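Local coordinates for hypothetical protein (Bacteroides fragilis, PDB 4JJA) that is of unknown function but may act as a peptidoglycan beta-N-acetylmuramidase, at residues Arg24-Ser29 against Val51-Ser56; Pro18-Lys23 against Ile104-Ile109. One frame throughout, in Å; residues are numbered along the deposited sequence.

Interaction 1. Residues Arg24-Ser29 against Val51-Ser56; sequences RIAIFS and VVAIFS
I27 pairs with I54 of the parallel strand 51-56 and is gripped through both its backbone and its side chain. Its N-H reaches A53 O at 3.0 Å, while I27 O accepts from F55 N at 2.7 Å. With CG1 anti to the carbonyl carbon (chi1 -57°), the I27 side chain extends back toward V51, crosses it at about a right angle and sets CD1 3.8 Å from V51 CG1; I27 CB rests against I54 CG2. Leucines L41 and L44 of helix 40-46 close over this face. On the other face F55 turns the edge of its ring to A26, CE2 lying 3.9 Å from A26 CB, and F55 CB meets F28 CD1 at 4.1 Å. F55 O then accepts from S29 N. At the opposite end I25 O receives V52 N at 2.8 Å in an almost straight bond (172°). Here I25 pairs with V51 but A26 with A53, a one-residue shift that makes a local beta bulge at V52 and leaves the buried A53 N without a partner. Two adjacent parallel strands joined through helix 40-46 form a beta-alpha-beta unit, here in the six-stranded parallel sheet (order 3-2-1-4-5-6) of a Rossmann-like domain.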
loop_
_atom_site.group_PDB
_atom_site.type_symbol
_atom_site.label_atom_id
_atom_site.label_comp_id
_atom_site.label_asym_id
_atom_site.label_seq_id
_atom_site.Cartn_x
_atom_site.Cartn_y
_atom_site.Cartn_z
ATOM N N ARG A 24 4.595 -1.791 28.455
ATOM C CA ARG A 24 3.204 -1.768 28.048
ATOM C C ARG A 24 3.184 -1.562 26.537
ATOM O O ARG A 24 3.804 -0.652 26.031
ATOM C CB ARG A 24 2.482 -0.629 28.734
ATOM C CG ARG A 24 2.417 -0.724 30.267
ATOM C CD ARG A 24 1.940 0.591 30.857
ATOM N NE ARG A 24 2.900 1.698 30.572
ATOM C CZ ARG A 24 2.592 3.003 30.523
ATOM N NH1 ARG A 24 1.341 3.395 30.705
ATOM N NH2 ARG A 24 3.516 3.921 30.252
ATOM N N ILE A 25 2.477 -2.433 25.825
ATOM C CA ILE A 25 2.646 -2.566 24.371
ATOM C C ILE A 25 1.333 -2.244 23.650
ATOM O O ILE A 25 0.262 -2.733 24.008
ATOM C CB ILE A 25 3.096 -4.005 24.005
ATOM C CG1 ILE A 25 4.439 -4.343 24.664
ATOM C CG2 ILE A 25 3.156 -4.201 22.460
ATOM C CD1 ILE A 25 4.667 -5.807 24.806
ATOM N N ALA A 26 1.410 -1.400 22.643
ATOM C CA ALA A 26 0.335 -1.244 21.660
ATOM C C ALA A 26 0.809 -1.809 20.341
ATOM O O ALA A 26 1.985 -1.811 20.074
ATOM C CB ALA A 26 -0.014 0.223 21.464
ATOM N N ILE A 27 -0.132 -2.263 19.525
ATOM C CA ILE A 27 0.169 -2.830 18.206
ATOM C C ILE A 27 -0.652 -2.109 17.134
ATOM O O ILE A 27 -1.864 -1.895 17.328
ATOM C CB ILE A 27 -0.149 -4.294 18.156
ATOM C CG1 ILE A 27 0.601 -5.076 19.229
ATOM C CG2 ILE A 27 0.124 -4.850 16.772
ATOM C CD1 ILE A 27 0.095 -6.453 19.385
ATOM N N PHE A 28 -0.009 -1.768 16.004
ATOM C CA PHE A 28 -0.659 -1.301 14.791
ATOM C C PHE A 28 -0.585 -2.430 13.809
ATOM O O PHE A 28 0.505 -2.812 13.358
ATOM C CB PHE A 28 -0.002 -0.053 14.237
ATOM C CG PHE A 28 -0.514 0.373 12.873
ATOM C CD1 PHE A 28 -1.808 0.762 12.707
ATOM C CD2 PHE A 28 0.318 0.408 11.771
ATOM C CE1 PHE A 28 -2.277 1.179 11.443
ATOM C CE2 PHE A 28 -0.122 0.792 10.534
ATOM C CZ PHE A 28 -1.405 1.168 10.365
ATOM N N SER A 29 -1.734 -2.987 13.476
ATOM C CA SER A 29 -1.801 -4.149 12.618
ATOM C C SER A 29 -3.223 -4.355 12.113
ATOM O O SER A 29 -4.102 -3.536 12.357
ATOM C CB SER A 29 -1.320 -5.382 13.411
ATOM O OG SER A 29 -1.134 -6.533 12.614
ATOM N N VAL A 51 0.065 -6.513 26.380
ATOM C CA VAL A 51 -0.495 -5.769 25.260
ATOM C C VAL A 51 -1.748 -5.044 25.746
ATOM O O VAL A 51 -2.678 -5.689 26.259
ATOM C CB VAL A 51 -0.792 -6.654 24.044
ATOM C CG1 VAL A 51 -1.323 -5.807 22.864
ATOM C CG2 VAL A 51 0.462 -7.448 23.616
ATOM N N VAL A 52 -1.750 -3.725 25.614
ATOM C CA VAL A 52 -2.781 -2.879 26.205
ATOM C C VAL A 52 -3.700 -2.271 25.180
ATOM O O VAL A 52 -4.770 -1.765 25.555
ATOM C CB VAL A 52 -2.139 -1.768 27.073
ATOM C CG1 VAL A 52 -1.299 -2.390 28.206
ATOM C CG2 VAL A 52 -1.371 -0.769 26.298
ATOM N N ALA A 53 -3.318 -2.285 23.895
ATOM C CA ALA A 53 -4.139 -1.691 22.874
ATOM C C ALA A 53 -3.719 -2.132 21.489
ATOM O O ALA A 53 -2.582 -2.421 21.252
ATOM C CB ALA A 53 -4.070 -0.159 22.938
ATOM N N ILE A 54 -4.690 -2.201 20.604
ATOM C CA ILE A 54 -4.419 -2.367 19.204
ATOM C C ILE A 54 -5.050 -1.273 18.334
ATOM O O ILE A 54 -6.217 -0.920 18.509
ATOM C CB ILE A 54 -4.771 -3.741 18.778
ATOM C CG1 ILE A 54 -6.219 -4.096 18.964
ATOM C CG2 ILE A 54 -3.961 -4.744 19.617
ATOM C CD1 ILE A 54 -6.402 -5.620 19.157
ATOM N N PHE A 55 -4.247 -0.700 17.443
ATOM C CA PHE A 55 -4.688 0.279 16.473
ATOM C C PHE A 55 -4.835 -0.425 15.137
ATOM O O PHE A 55 -3.938 -1.146 14.719
ATOM C CB PHE A 55 -3.618 1.348 16.337
ATOM C CG PHE A 55 -3.444 2.229 17.561
ATOM C CD1 PHE A 55 -4.299 3.289 17.770
ATOM C CD2 PHE A 55 -2.374 2.050 18.434
ATOM C CE1 PHE A 55 -4.149 4.098 18.885
ATOM C CE2 PHE A 55 -2.218 2.860 19.547
ATOM C CZ PHE A 55 -3.105 3.878 19.775
ATOM N N SER A 56 -5.962 -0.229 14.473
ATOM C CA SER A 56 -6.163 -0.869 13.186
ATOM C C SER A 56 -6.539 0.169 12.143
ATOM O O SER A 56 -7.249 1.106 12.461
ATOM C CB SER A 56 -7.230 -1.935 13.272
ATOM O OG SER A 56 -7.473 -2.465 11.969
#

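Interaction 2. Residues Pro18-Lys23 against Ile104-Ile109; sequences PILKNK and ILIVDI
I19, in the last turn of helix 13-20, meets I104 through methyl groups, its CG2 lying 3.8 Å from I104 CD1. The two side chains cross at about a right angle, and I104 reaches the helix because its CG1 is anti to the backbone N (chi1 -172°), which carries CD1 out to I19 and leaves CG2 for the residues that follow. L20 comes next and bridges two positions of the strand. Both of its methyls touch the end of I106, with CD1 and CD2 each 3.8 Å from I106 CD1, and CD2 also packs on I104 CG2 at 4.1 Å. I104 and I106 point to the same face of strand 104-107, and L20 shares that face with I25 of the adjoining strand, L138 of strand 136-140 and L44 of helix 40-46. This is helix-on-sheet packing of an alpha/beta fold, in which a short helix places its C-terminal residues over the central parallel sheet before the chain enters it. The chain then leaves the helix through a type II turn from L20 to K23, closed by K23 N bonding to L20 O at 3.0 Å. K23 crosses I104 obliquely, CB and CD touching I104 CG2 (CD at 3.9 Å), and then bends at its last torsion (chi4 64°). In the conformer described, one of two modelled for K23, that bend brings NZ back to I19 O, 2.8 Å away and in the carbonyl plane, a hydrogen bond that is therefore tentative.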
loop_
_atom_site.group_PDB
_atom_site.type_symbol
_atom_site.label_atom_id
_atom_site.label_comp_id
_atom_site.label_asym_id
_atom_site.label_seq_id
_atom_site.Cartn_x
_atom_site.Cartn_y
_atom_site.Cartn_z
ATOM N N PRO A 18 13.174 -9.357 23.959
ATOM C CA PRO A 18 13.807 -8.557 25.043
ATOM C C PRO A 18 13.476 -7.082 24.998
ATOM O O PRO A 18 13.503 -6.417 26.054
ATOM C CB PRO A 18 15.288 -8.808 24.834
ATOM C CG PRO A 18 15.299 -10.234 24.271
ATOM C CD PRO A 18 14.142 -10.205 23.272
ATOM N N ILE A 19 13.216 -6.534 23.828
ATOM C CA ILE A 19 12.820 -5.131 23.709
ATOM C C ILE A 19 11.484 -4.911 24.413
ATOM O O ILE A 19 11.265 -3.856 25.005
ATOM C CB ILE A 19 12.704 -4.682 22.191
ATOM C CG1 ILE A 19 14.029 -4.836 21.486
ATOM C CG2 ILE A 19 12.295 -3.255 22.075
ATOM C CD1 ILE A 19 13.986 -4.611 19.995
ATOM N N LEU A 20 10.587 -5.889 24.334
ATOM C CA LEU A 20 9.244 -5.739 24.814
ATOM C C LEU A 20 9.098 -6.084 26.293
ATOM O O LEU A 20 8.115 -5.721 26.914
ATOM C CB LEU A 20 8.330 -6.672 24.023
ATOM C CG LEU A 20 8.283 -6.381 22.512
ATOM C CD1 LEU A 20 7.332 -7.427 21.871
ATOM C CD2 LEU A 20 7.869 -4.954 22.206
ATOM N N LYS A 21 10.069 -6.783 26.853
ATOM C CA LYS A 21 9.981 -7.193 28.255
ATOM C C LYS A 21 9.713 -6.002 29.166
ATOM O O LYS A 21 10.371 -4.975 29.112
ATOM C CB LYS A 21 11.260 -7.881 28.723
ATOM C CG LYS A 21 11.041 -8.822 29.899
ATOM C CD LYS A 21 10.743 -10.249 29.389
ATOM N N ASN A 22 8.708 -6.192 29.989
ATOM C CA ASN A 22 8.274 -5.238 31.016
ATOM C C ASN A 22 7.673 -3.976 30.489
ATOM O O ASN A 22 7.431 -3.039 31.251
ATOM C CB ASN A 22 9.414 -4.914 32.004
ATOM C CG ASN A 22 9.842 -6.117 32.785
ATOM O OD1 ASN A 22 9.021 -6.985 33.142
ATOM N ND2 ASN A 22 11.143 -6.201 33.041
ATOM N N LYS A 23 7.379 -3.919 29.206
ATOM C CA LYS A 23 6.811 -2.714 28.624
ATOM C C LYS A 23 5.315 -2.896 28.408
ATOM O O LYS A 23 4.806 -4.006 28.194
ATOM C CB LYS A 23 7.476 -2.378 27.288
ATOM C CG LYS A 23 8.933 -1.867 27.437
ATOM C CD LYS A 23 9.444 -1.319 26.108
ATOM C CE LYS A 23 10.800 -0.662 26.230
ATOM N NZ LYS A 23 11.853 -1.624 26.631
ATOM N N ILE A 104 5.505 1.379 24.151
ATOM C CA ILE A 104 6.066 1.018 22.861
ATOM C C ILE A 104 4.931 0.624 21.941
ATOM O O ILE A 104 4.001 -0.033 22.347
ATOM C CB ILE A 104 7.135 -0.086 22.986
ATOM C CG1 ILE A 104 7.862 -0.331 21.656
ATOM C CG2 ILE A 104 6.550 -1.336 23.556
ATOM C CD1 ILE A 104 9.259 -0.960 21.861
ATOM N N LEU A 105 4.979 1.113 20.702
ATOM C CA LEU A 105 4.044 0.736 19.658
ATOM C C LEU A 105 4.758 -0.166 18.662
ATOM O O LEU A 105 5.832 0.201 18.140
ATOM C CB LEU A 105 3.580 1.968 18.931
ATOM C CG LEU A 105 2.689 1.721 17.718
ATOM C CD1 LEU A 105 1.374 1.101 18.091
ATOM C CD2 LEU A 105 2.457 3.079 16.995
ATOM N N ILE A 106 4.160 -1.330 18.386
ATOM C CA ILE A 106 4.686 -2.265 17.360
ATOM C C ILE A 106 3.895 -2.076 16.080
ATOM O O ILE A 106 2.693 -2.166 16.107
ATOM C CB ILE A 106 4.558 -3.717 17.807
ATOM C CG1 ILE A 106 5.248 -3.938 19.133
ATOM C CG2 ILE A 106 5.199 -4.623 16.781
ATOM C CD1 ILE A 106 5.075 -5.315 19.701
ATOM N N VAL A 107 4.595 -1.871 14.968
ATOM C CA VAL A 107 4.010 -1.939 13.640
ATOM C C VAL A 107 4.290 -3.332 13.046
ATOM O O VAL A 107 5.429 -3.770 12.956
ATOM C CB VAL A 107 4.613 -0.868 12.731
ATOM C CG1 VAL A 107 4.146 -1.057 11.256
ATOM C CG2 VAL A 107 4.352 0.551 13.271
ATOM N N ASP A 108 3.224 -4.023 12.662
ATOM C CA ASP A 108 3.356 -5.328 11.995
ATOM C C ASP A 108 2.197 -5.498 11.041
ATOM O O ASP A 108 1.133 -5.935 11.440
ATOM C CB ASP A 108 3.442 -6.519 12.974
ATOM C CG ASP A 108 3.774 -7.848 12.256
ATOM O OD1 ASP A 108 4.572 -7.852 11.250
ATOM O OD2 ASP A 108 3.222 -8.918 12.676
ATOM N N ILE A 109 2.421 -5.170 9.775
ATOM C CA ILE A 109 1.310 -5.115 8.852
ATOM C C ILE A 109 1.844 -5.304 7.465
ATOM O O ILE A 109 2.942 -4.822 7.167
ATOM C CB ILE A 109 0.506 -3.785 9.005
ATOM C CG1 ILE A 109 -0.889 -3.875 8.354
ATOM C CG2 ILE A 109 1.303 -2.542 8.536
ATOM C CD1 ILE A 109 -1.782 -2.712 8.759
#

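The centres of interactions 1 and 2 lie about 9 Å apart, on the same parallel sheet. Helix 13-20 runs through the turn L20-K23 straight into strand 24-28, which interaction 1 pairs with 51-56; strand 104-107 comes later in the chain and flanks 24-28 on its other edge. Strand 24-28 is thus the common element, and F28 N probably bonds to I106 O at 2.7 Å while I25 CG2 packs on I106 CD1. Past the strand ends, S29 OG probably bonds to D108 O. Together the contacts join the entering helix to strands 50-56, 24-28 and 104-107 within the Rossmann-like part of the chain.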